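PDB 3JZD: iron-containing alcohol dehydrogenase from Ralstonia eutropha, which probably catalyses the NAD(P)H-dependent reduction of maleylacetate to 3-oxoadipate, a step in the breakdown of aromatic compounds, and works as a homodimer. Local coordinates for residues L40-P45 / D91-V96; M114-I119 / V148-V153; A240-L245 / E259-V264. All coordinates share one frame; numbering follows the deposited sequence.

Contact 1 of 3, residues L40-P45 / D91-V96; sequences LVLCTP and DCAVAV. With NAD (nicotinamide-adenine-dinucleotide), chain E.
Leu40, Val41 and Leu42 pair in parallel register with Ala93, Val94 and Ala95, the short strand axes 4.7 Å apart and inclined by 25°, in the dinucleotide-binding sheet of this iron-type dehydrogenase. Four backbone hydrogen bonds alternate along the ladder: Leu40 N to Cys92 O, Val94 N to Leu40 O, Leu42 N to Val94 O, and Val96 N to Leu42 O at 3.1 Å. On one face Val41 CG1 meets Val96 CG2 at 3.7 Å. CG1 of Val41 is anti to its backbone N (chi1 -178°), whereas CG2 of Val96 lies beside its own. Helix 48-58 covers this pair through Ala51, Leu58 and Ile54. On the other face Leu42 CD1 sits 4.1 Å from Ala93 CB, against Thr101 and Ile108 of helix 99-112. Past Leu42 the strands part, and a water accepts from Thr44 N at 3.0 Å and donates to Val96 O at 2.6 Å. Thr44 OG1 donates to the adenosine ribose hydroxyl O2B of NAD at 2.7 Å. The ladder, flanked by apolar side chains, thus gives way to polar groups at the cofactor, where Gln47 also bonds NAD and the water probably steadies the Thr44 backbone against Val96.

Contact 2 of 3, residues M114-I119 / V148-V153; sequences MPIVAI and VLPRTV
Pro115 and Arg151 pack together just before the parallel strands 116-120 and 152-155, neighbours in the Rossmann-like N-terminal sheet. The arginine chain bends at chi2 (-66°) and folds back over the proline: CG lies 3.7 Å from Pro115 CB, and the guanidinium then lays one face over that same CB, which stands 3.8 Å from its plane and toward the rim. Deeper in, Ile116 and Ala118 pack on Pro150, whose ring CG is 4.0 Å from Ala118 CB. The far end of Ile116 reaches back along the other segment, bringing CD1 to the carbonyl oxygen of Val148.

Two direct backbone hydrogen bonds hold the pair. Ala118 N donates to Thr152 O in the regular ladder, while Arg151 N donates to Ile116 O at a bent N-H...O angle of 136°, just before strand 152-155 begins. CA-H...O contacts from Val117 to Thr152 O and from Val153 to Ala118 O (3.2 Å from Val153 CA) accompany them.

Around this first shell, helix 99-112 packs on one face, Ala109 against Ile116 and Lys106 and Leu110 against Val148; Leu34 touches Val117 and Arg151. On its other edge strand 116-120 bonds to strand 92-97, through Val117 and Ala95 among others, so it is held from both edges. Where the two segments are not directly paired, water takes over. One molecule accepts from Arg151 NH2, linking the guanidinium to the Met114 backbone. Another accepts from Ile116 N at 2.8 Å and donates to Leu149 O at 2.9 Å.

Contact 3 of 3, residues A240-L245 / E259-V264; sequences ALHHKL and ETHTIV
The axes of the short helical segments 241-245 and 259-264 approach to 10.1 Å with directions 137° apart; they belong to helices 241-253 and 257-272, consecutive in the all-helical C-terminal domain and closer to antiparallel than parallel, and the CA atoms of His242 and Val264 are the nearest pair. Three histidines, His242, His243 and His261, form an aromatic cluster across the interface. His242, with CG anti to the backbone N (chi1 169°), extends across and sets NE2 2.8 Å from ND1 of His261, in a hydrogen bond that could run in either direction. His261 ND1 lies at the edge of the His242 ring, the ring planes turned by 62°. Val264, about one turn further on in the same helix as His261, brings CG1 obliquely to 3.6 Å from His242 ND1. That methyl also receives Leu245 CD2 at 4.1 Å.

His243 completes the cluster, its face toward the edge of His261 in an offset edge-to-face arrangement, centroids 5.6 Å apart. ND1 of His243 bonds Glu181 and NE2 bonds His178, which probably fixes the rotation of its ring. His243, His178 and His257, whose ring meets that of His261, lie where iron-dependent relatives are expected to bind their metal, though no metal is modelled among them. His261 comes within about 6 Å of NAD (nearest atoms). At closest, His261 CE1 is 4.0 Å from His243 CD2.

In the fold
All three contacts are largely buried, Arg151 being the exposed residue of contact 2. Contacts 1 and 2 belong to one parallel sheet: strands 92-97 and 116-120 are neighbours, joined by probable hydrogen bonds such as Ala95 O to Ile119 N. Contact 3 joins two helices on the opposite side of the chain's centre, about 28 Å from contact 1 between centres. Backbone bonds dominate in the sheet, with water bridging beyond the paired residues, after the strands in contact 1 and before them in contact 2, whereas the helix pair joins through imidazoles with an apolar Leu245-Val264 flank. Contact 1 touches NAD directly through the adenosine ribose; contact 3 approaches the cofactor from the other domain.

Contact 1 of 3, residues L40-P45 / D91-V96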
loop_
_atom_site.group_PDB
_atom_site.type_symbol
_atom_site.label_atom_id
_atom_site.label_comp_id
_atom_site.label_asym_id
_atom_site.label_seq_id
_atom_site.Cartn_x
_atom_site.Cartn_y
_atom_site.Cartn_z
ATOM N N LEU A 40 -23.542 2.796 -17.136
ATOM C CA LEU A 40 -23.225 3.073 -18.539
ATOM C C LEU A 40 -21.809 2.580 -18.801
ATOM O O LEU A 40 -20.879 2.981 -18.116
ATOM C CB LEU A 40 -23.280 4.574 -18.808
ATOM C CG LEU A 40 -22.949 5.074 -20.209
ATOM C CD1 LEU A 40 -24.004 4.568 -21.241
ATOM C CD2 LEU A 40 -22.867 6.604 -20.154
ATOM N N VAL A 41 -21.664 1.742 -19.819
ATOM C CA VAL A 41 -20.389 1.174 -20.220
ATOM C C VAL A 41 -19.770 2.092 -21.275
ATOM O O VAL A 41 -20.431 2.471 -22.278
ATOM C CB VAL A 41 -20.556 -0.264 -20.784
ATOM C CG1 VAL A 41 -19.153 -0.841 -21.160
ATOM C CG2 VAL A 41 -21.329 -1.162 -19.781
ATOM N N LEU A 42 -18.500 2.409 -21.063
ATOM C CA LEU A 42 -17.764 3.316 -21.892
ATOM C C LEU A 42 -16.649 2.599 -22.614
ATOM O O LEU A 42 -15.986 1.720 -22.033
ATOM C CB LEU A 42 -17.125 4.393 -21.004
ATOM C CG LEU A 42 -18.001 5.168 -20.022
ATOM C CD1 LEU A 42 -17.160 6.082 -19.077
ATOM C CD2 LEU A 42 -19.038 5.954 -20.797
ATOM N N CYS A 43 -16.403 2.993 -23.855
ATOM C CA CYS A 43 -15.267 2.458 -24.620
ATOM C C CYS A 43 -14.944 3.339 -25.801
ATOM O O CYS A 43 -15.681 4.287 -26.100
ATOM C CB CYS A 43 -15.564 1.035 -25.124
ATOM S SG CYS A 43 -16.986 0.896 -26.222
ATOM N N THR A 44 -13.838 3.023 -26.462
ATOM C CA THR A 44 -13.488 3.664 -27.713
ATOM C C THR A 44 -14.259 2.853 -28.787
ATOM O O THR A 44 -14.699 1.733 -28.512
ATOM C CB THR A 44 -11.998 3.552 -28.028
ATOM O OG1 THR A 44 -11.641 2.169 -28.072
ATOM C CG2 THR A 44 -11.138 4.234 -26.996
ATOM N N PRO A 45 -14.372 3.381 -30.020
ATOM C CA PRO A 45 -15.090 2.601 -31.027
ATOM C C PRO A 45 -14.393 1.278 -31.333
ATOM O O PRO A 45 -15.063 0.326 -31.729
ATOM C CB PRO A 45 -15.114 3.520 -32.261
ATOM C CG PRO A 45 -14.779 4.901 -31.759
ATOM C CD PRO A 45 -13.902 4.681 -30.538
ATOM N N ASP A 91 -26.201 5.900 -12.947
ATOM C CA ASP A 91 -25.738 6.194 -11.601
ATOM C C ASP A 91 -24.381 5.539 -11.369
ATOM O O ASP A 91 -23.897 5.476 -10.241
ATOM C CB ASP A 91 -26.773 5.801 -10.532
ATOM C CG ASP A 91 -27.103 4.315 -10.528
ATOM O OD1 ASP A 91 -26.616 3.565 -11.395
ATOM O OD2 ASP A 91 -27.880 3.887 -9.643
ATOM N N CYS A 92 -23.743 5.128 -12.464
ATOM C CA CYS A 92 -22.462 4.483 -12.444
ATOM C C CYS A 92 -21.917 4.436 -13.859
ATOM O O CYS A 92 -22.682 4.312 -14.832
ATOM C CB CYS A 92 -22.666 3.062 -11.966
ATOM S SG CYS A 92 -21.150 2.152 -11.869
ATOM N N ALA A 93 -20.602 4.564 -13.981
ATOM C CA ALA A 93 -19.921 4.488 -15.260
ATOM C C ALA A 93 -18.929 3.333 -15.167
ATOM O O ALA A 93 -18.182 3.256 -14.180
ATOM C CB ALA A 93 -19.194 5.766 -15.523
ATOM N N VAL A 94 -18.949 2.422 -16.141
ATOM C CA VAL A 94 -17.992 1.322 -16.186
ATOM C C VAL A 94 -17.081 1.549 -17.403
ATOM O O VAL A 94 -17.521 1.440 -18.569
ATOM C CB VAL A 94 -18.657 -0.037 -16.315
ATOM C CG1 VAL A 94 -17.567 -1.174 -16.282
ATOM C CG2 VAL A 94 -19.730 -0.254 -15.231
ATOM N N ALA A 95 -15.816 1.836 -17.122
ATOM C CA ALA A 95 -14.857 2.156 -18.154
ATOM C C ALA A 95 -14.108 0.916 -18.538
ATOM O O ALA A 95 -13.407 0.344 -17.711
ATOM C CB ALA A 95 -13.907 3.238 -17.672
ATOM N N VAL A 96 -14.268 0.500 -19.795
ATOM C CA VAL A 96 -13.573 -0.659 -20.341
ATOM C C VAL A 96 -12.639 -0.187 -21.437
ATOM O O VAL A 96 -13.060 0.098 -22.562
ATOM C CB VAL A 96 -14.525 -1.684 -20.958
ATOM C CG1 VAL A 96 -13.754 -3.036 -21.136
ATOM C CG2 VAL A 96 -15.759 -1.855 -20.079
HETATM P PA NAD E . -5.493 4.614 -25.074
HETATM O O1A NAD E . -6.513 4.529 -23.977
HETATM O O2A NAD E . -5.536 5.962 -25.652
HETATM O O5B NAD E . -5.625 3.357 -26.069
HETATM C C5B NAD E . -5.019 3.386 -27.360
HETATM C C4B NAD E . -5.761 2.430 -28.276
HETATM O O4B NAD E . -5.592 1.084 -27.879
HETATM C C3B NAD E . -7.264 2.681 -28.229
HETATM O O3B NAD E . -7.825 2.606 -29.509
HETATM C C2B NAD E . -7.818 1.526 -27.430
HETATM O O2B NAD E . -9.152 1.229 -27.773
HETATM C C1B NAD E . -6.834 0.421 -27.798
HETATM N N9A NAD E . -6.742 -0.612 -26.766
HETATM C C8A NAD E . -6.550 -0.357 -25.432
HETATM N N7A NAD E . -6.483 -1.536 -24.793
HETATM C C5A NAD E . -6.638 -2.539 -25.668
HETATM C C6A NAD E . -6.697 -3.932 -25.523
HETATM N N6A NAD E . -6.260 -4.558 -24.448
HETATM N N1A NAD E . -6.927 -4.696 -26.641
HETATM C C2A NAD E . -7.096 -4.110 -27.873
HETATM N N3A NAD E . -7.026 -2.736 -28.020
HETATM C C4A NAD E . -6.822 -1.954 -26.923
HETATM O O3 NAD E . -3.967 4.373 -24.609
HETATM P PN NAD E . -3.365 4.534 -23.124
HETATM O O1N NAD E . -1.865 4.660 -23.385
HETATM O O2N NAD E . -3.936 3.504 -22.233
HETATM O O5D NAD E . -3.917 5.881 -22.550
HETATM C C5D NAD E . -3.226 7.077 -22.762
HETATM C C4D NAD E . -4.175 8.202 -22.399
HETATM O O4D NAD E . -4.431 8.097 -21.021
HETATM C C3D NAD E . -3.554 9.569 -22.612
HETATM O O3D NAD E . -4.586 10.487 -22.803
HETATM C C2D NAD E . -2.864 9.818 -21.308
HETATM O O2D NAD E . -2.585 11.181 -21.108
HETATM C C1D NAD E . -3.909 9.233 -20.356
HETATM N N1N NAD E . -3.324 8.903 -19.046
HETATM C C2N NAD E . -3.780 9.590 -17.950
HETATM C C3N NAD E . -3.268 9.315 -16.690
HETATM C C7N NAD E . -3.833 10.004 -15.468
HETATM O O7N NAD E . -3.348 9.677 -14.201
HETATM N N7N NAD E . -4.811 10.886 -15.546
HETATM C C4N NAD E . -2.282 8.324 -16.555
HETATM C C5N NAD E . -1.834 7.627 -17.672
HETATM C C6N NAD E . -2.386 7.911 -18.923
HETATM O O HOH W 1 -12.162 1.365 -24.647
#

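Contact 2 of 3, residues M114-I119 / V148-V153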
loop_
_atom_site.group_PDB
_atom_site.type_symbol
_atom_site.label_atom_id
_atom_site.label_comp_id
_atom_site.label_asym_id
_atom_site.label_seq_id
_atom_site.Cartn_x
_atom_site.Cartn_y
_atom_site.Cartn_z
HETATM N N MSE A 114 -20.946 10.598 -10.035
HETATM C CA MSE A 114 -21.211 9.147 -10.061
HETATM C C MSE A 114 -19.951 8.286 -9.927
HETATM O O MSE A 114 -18.876 8.653 -10.382
HETATM C CB MSE A 114 -21.957 8.729 -11.331
HETATM C CG MSE A 114 -21.119 8.699 -12.605
HETATM SE SE MSE A 114 -22.239 8.038 -14.075
HETATM C CE MSE A 114 -23.484 9.529 -14.147
ATOM N N PRO A 115 -20.091 7.118 -9.288
ATOM C CA PRO A 115 -18.932 6.246 -9.148
ATOM C C PRO A 115 -18.475 5.701 -10.483
ATOM O O PRO A 115 -19.292 5.511 -11.380
ATOM C CB PRO A 115 -19.469 5.087 -8.293
ATOM C CG PRO A 115 -20.945 5.118 -8.547
ATOM C CD PRO A 115 -21.254 6.571 -8.595
ATOM N N ILE A 116 -17.184 5.454 -10.591
ATOM C CA ILE A 116 -16.636 4.770 -11.749
ATOM C C ILE A 116 -16.071 3.417 -11.326
ATOM O O ILE A 116 -15.374 3.327 -10.295
ATOM C CB ILE A 116 -15.392 5.493 -12.349
ATOM C CG1 ILE A 116 -15.684 6.960 -12.652
ATOM C CG2 ILE A 116 -14.917 4.783 -13.621
ATOM C CD1 ILE A 116 -14.380 7.769 -12.868
ATOM N N VAL A 117 -16.401 2.383 -12.099
ATOM C CA VAL A 117 -15.733 1.081 -12.017
ATOM C C VAL A 117 -14.816 1.013 -13.261
ATOM O O VAL A 117 -15.298 1.067 -14.400
ATOM C CB VAL A 117 -16.707 -0.108 -12.062
ATOM C CG1 VAL A 117 -15.929 -1.482 -12.140
ATOM C CG2 VAL A 117 -17.696 -0.045 -10.908
ATOM N N ALA A 118 -13.510 0.933 -13.044
ATOM C CA ALA A 118 -12.542 0.897 -14.135
ATOM C C ALA A 118 -12.143 -0.538 -14.422
ATOM O O ALA A 118 -11.854 -1.302 -13.506
ATOM C CB ALA A 118 -11.273 1.778 -13.787
ATOM N N ILE A 119 -12.168 -0.906 -15.701
ATOM C CA ILE A 119 -11.706 -2.219 -16.175
ATOM C C ILE A 119 -10.556 -1.915 -17.178
ATOM O O ILE A 119 -10.811 -1.733 -18.354
ATOM C CB ILE A 119 -12.855 -3.002 -16.831
ATOM C CG1 ILE A 119 -14.057 -3.035 -15.885
ATOM C CG2 ILE A 119 -12.372 -4.433 -17.179
ATOM C CD1 ILE A 119 -15.252 -3.929 -16.325
ATOM N N VAL A 148 -12.842 11.900 -9.030
ATOM C CA VAL A 148 -12.559 11.176 -10.279
ATOM C C VAL A 148 -11.855 9.839 -10.087
ATOM O O VAL A 148 -11.757 9.073 -11.019
ATOM C CB VAL A 148 -11.785 12.054 -11.306
ATOM C CG1 VAL A 148 -12.494 13.414 -11.431
ATOM C CG2 VAL A 148 -10.302 12.241 -10.920
ATOM N N LEU A 149 -11.323 9.595 -8.891
ATOM C CA LEU A 149 -10.698 8.337 -8.549
ATOM C C LEU A 149 -11.747 7.186 -8.629
ATOM O O LEU A 149 -12.767 7.214 -7.945
ATOM C CB LEU A 149 -10.083 8.437 -7.140
ATOM C CG LEU A 149 -9.146 7.318 -6.691
ATOM C CD1 LEU A 149 -7.875 7.273 -7.561
ATOM C CD2 LEU A 149 -8.810 7.464 -5.197
ATOM N N PRO A 150 -11.532 6.198 -9.513
ATOM C CA PRO A 150 -12.453 5.063 -9.570
ATOM C C PRO A 150 -12.646 4.359 -8.235
ATOM O O PRO A 150 -11.692 4.196 -7.477
ATOM C CB PRO A 150 -11.777 4.132 -10.583
ATOM C CG PRO A 150 -11.101 5.094 -11.545
ATOM C CD PRO A 150 -10.536 6.139 -10.595
ATOM N N ARG A 151 -13.876 3.996 -7.913
ATOM C CA ARG A 151 -14.151 3.328 -6.636
ATOM C C ARG A 151 -13.623 1.908 -6.653
ATOM O O ARG A 151 -13.202 1.401 -5.623
ATOM C CB ARG A 151 -15.645 3.217 -6.396
ATOM C CG ARG A 151 -16.398 4.512 -6.376
ATOM C CD ARG A 151 -16.043 5.434 -5.218
ATOM N NE ARG A 151 -16.551 6.736 -5.614
ATOM C CZ ARG A 151 -17.810 7.168 -5.460
ATOM N NH1 ARG A 151 -18.727 6.435 -4.835
ATOM N NH2 ARG A 151 -18.159 8.362 -5.930
ATOM N N THR A 152 -13.717 1.254 -7.819
ATOM C CA THR A 152 -13.306 -0.113 -7.983
ATOM C C THR A 152 -12.623 -0.298 -9.304
ATOM O O THR A 152 -13.032 0.270 -10.311
ATOM C CB THR A 152 -14.530 -1.038 -7.870
ATOM O OG1 THR A 152 -15.158 -0.792 -6.603
ATOM C CG2 THR A 152 -14.163 -2.565 -8.025
ATOM N N VAL A 153 -11.560 -1.085 -9.278
ATOM C CA VAL A 153 -10.792 -1.428 -10.456
ATOM C C VAL A 153 -10.863 -2.956 -10.540
ATOM O O VAL A 153 -10.743 -3.641 -9.532
ATOM C CB VAL A 153 -9.362 -1.009 -10.291
ATOM C CG1 VAL A 153 -8.549 -1.386 -11.511
ATOM C CG2 VAL A 153 -9.267 0.523 -9.972
HETATM O O HOH W 2 -17.057 9.188 -8.483
HETATM O O HOH W 3 -15.561 6.911 -8.835
#

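Contact 3 of 3, residues A240-L245 / E259-V264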
loop_
_atom_site.group_PDB
_atom_site.type_symbol
_atom_site.label_atom_id
_atom_site.label_comp_id
_atom_site.label_asym_id
_atom_site.label_seq_id
_atom_site.Cartn_x
_atom_site.Cartn_y
_atom_site.Cartn_z
ATOM N N ALA A 240 8.177 14.442 -12.517
ATOM C CA ALA A 240 9.095 15.550 -12.811
ATOM C C ALA A 240 9.414 15.611 -14.310
ATOM O O ALA A 240 8.513 15.470 -15.143
ATOM C CB ALA A 240 10.396 15.465 -11.903
ATOM N N LEU A 241 10.672 15.785 -14.667
ATOM C CA LEU A 241 11.052 15.973 -16.074
ATOM C C LEU A 241 10.441 15.034 -17.099
ATOM O O LEU A 241 9.912 15.495 -18.119
ATOM C CB LEU A 241 12.571 15.975 -16.240
ATOM C CG LEU A 241 13.176 15.884 -17.647
ATOM C CD1 LEU A 241 12.828 17.158 -18.469
ATOM C CD2 LEU A 241 14.687 15.659 -17.545
ATOM N N HIS A 242 10.500 13.727 -16.863
ATOM C CA HIS A 242 10.031 12.815 -17.877
ATOM C C HIS A 242 8.577 13.043 -18.221
ATOM O O HIS A 242 8.226 13.169 -19.392
ATOM C CB HIS A 242 10.236 11.361 -17.481
ATOM C CG HIS A 242 9.535 10.416 -18.385
ATOM N ND1 HIS A 242 10.085 9.976 -19.574
ATOM C CD2 HIS A 242 8.308 9.851 -18.293
ATOM C CE1 HIS A 242 9.229 9.159 -20.163
ATOM N NE2 HIS A 242 8.137 9.067 -19.411
ATOM N N HIS A 243 7.728 13.045 -17.202
ATOM C CA HIS A 243 6.294 13.260 -17.415
ATOM C C HIS A 243 5.970 14.633 -17.989
ATOM O O HIS A 243 5.157 14.755 -18.894
ATOM C CB HIS A 243 5.512 12.963 -16.144
ATOM C CG HIS A 243 5.547 11.511 -15.778
ATOM N ND1 HIS A 243 6.674 10.904 -15.249
ATOM C CD2 HIS A 243 4.604 10.542 -15.882
ATOM C CE1 HIS A 243 6.416 9.626 -15.045
ATOM N NE2 HIS A 243 5.173 9.374 -15.429
ATOM N N LYS A 244 6.638 15.665 -17.521
ATOM C CA LYS A 244 6.386 16.983 -18.083
ATOM C C LYS A 244 6.729 17.057 -19.574
ATOM O O LYS A 244 5.963 17.611 -20.384
ATOM C CB LYS A 244 7.214 18.033 -17.321
ATOM C CG LYS A 244 6.735 18.243 -15.902
ATOM C CD LYS A 244 5.405 19.011 -15.931
ATOM C CE LYS A 244 4.793 19.233 -14.547
ATOM N NZ LYS A 244 3.814 20.406 -14.625
ATOM N N LEU A 245 7.885 16.526 -19.932
ATOM C CA LEU A 245 8.350 16.583 -21.335
ATOM C C LEU A 245 7.428 15.756 -22.224
ATOM O O LEU A 245 7.086 16.159 -23.325
ATOM C CB LEU A 245 9.783 16.138 -21.445
ATOM C CG LEU A 245 10.600 16.413 -22.728
ATOM C CD1 LEU A 245 10.670 17.900 -23.050
ATOM C CD2 LEU A 245 11.997 15.858 -22.554
ATOM N N GLU A 259 4.184 5.589 -26.803
ATOM C CA GLU A 259 5.431 5.588 -27.558
ATOM C C GLU A 259 6.349 6.744 -27.171
ATOM O O GLU A 259 7.567 6.562 -27.124
ATOM C CB GLU A 259 5.175 5.606 -29.060
ATOM C CG GLU A 259 4.589 4.337 -29.648
ATOM C CD GLU A 259 3.127 4.066 -29.316
ATOM O OE1 GLU A 259 2.385 5.005 -28.897
ATOM O OE2 GLU A 259 2.739 2.869 -29.449
ATOM N N THR A 260 5.785 7.914 -26.905
ATOM C CA THR A 260 6.560 9.069 -26.447
ATOM C C THR A 260 7.222 8.718 -25.118
ATOM O O THR A 260 8.407 8.922 -24.950
ATOM C CB THR A 260 5.688 10.337 -26.322
ATOM O OG1 THR A 260 5.173 10.676 -27.599
ATOM C CG2 THR A 260 6.457 11.538 -25.778
ATOM N N HIS A 261 6.473 8.104 -24.201
ATOM C CA HIS A 261 7.038 7.691 -22.923
ATOM C C HIS A 261 8.201 6.753 -23.124
ATOM O O HIS A 261 9.276 6.902 -22.525
ATOM C CB HIS A 261 5.917 7.059 -22.026
ATOM C CG HIS A 261 5.095 8.096 -21.332
ATOM N ND1 HIS A 261 5.424 8.580 -20.089
ATOM C CD2 HIS A 261 4.036 8.834 -21.751
ATOM C CE1 HIS A 261 4.582 9.546 -19.759
ATOM N NE2 HIS A 261 3.736 9.723 -20.749
ATOM N N THR A 262 7.993 5.790 -24.003
ATOM C CA THR A 262 8.970 4.763 -24.253
ATOM C C THR A 262 10.299 5.355 -24.776
ATOM O O THR A 262 11.351 5.005 -24.319
ATOM C CB THR A 262 8.414 3.758 -25.256
ATOM O OG1 THR A 262 7.350 3.024 -24.664
ATOM C CG2 THR A 262 9.503 2.785 -25.733
ATOM N N ILE A 263 10.215 6.296 -25.693
ATOM C CA ILE A 263 11.377 6.922 -26.303
ATOM C C ILE A 263 12.073 7.898 -25.393
ATOM O O ILE A 263 13.277 7.894 -25.319
ATOM C CB ILE A 263 10.963 7.638 -27.623
ATOM C CG1 ILE A 263 10.497 6.556 -28.656
ATOM C CG2 ILE A 263 12.127 8.518 -28.142
ATOM C CD1 ILE A 263 9.531 7.065 -29.810
ATOM N N VAL A 264 11.304 8.736 -24.703
ATOM C CA VAL A 264 11.856 9.765 -23.827
ATOM C C VAL A 264 12.469 9.219 -22.508
ATOM O O VAL A 264 13.495 9.721 -22.050
ATOM C CB VAL A 264 10.767 10.840 -23.529
ATOM C CG1 VAL A 264 11.235 11.867 -22.406
ATOM C CG2 VAL A 264 10.404 11.547 -24.855
#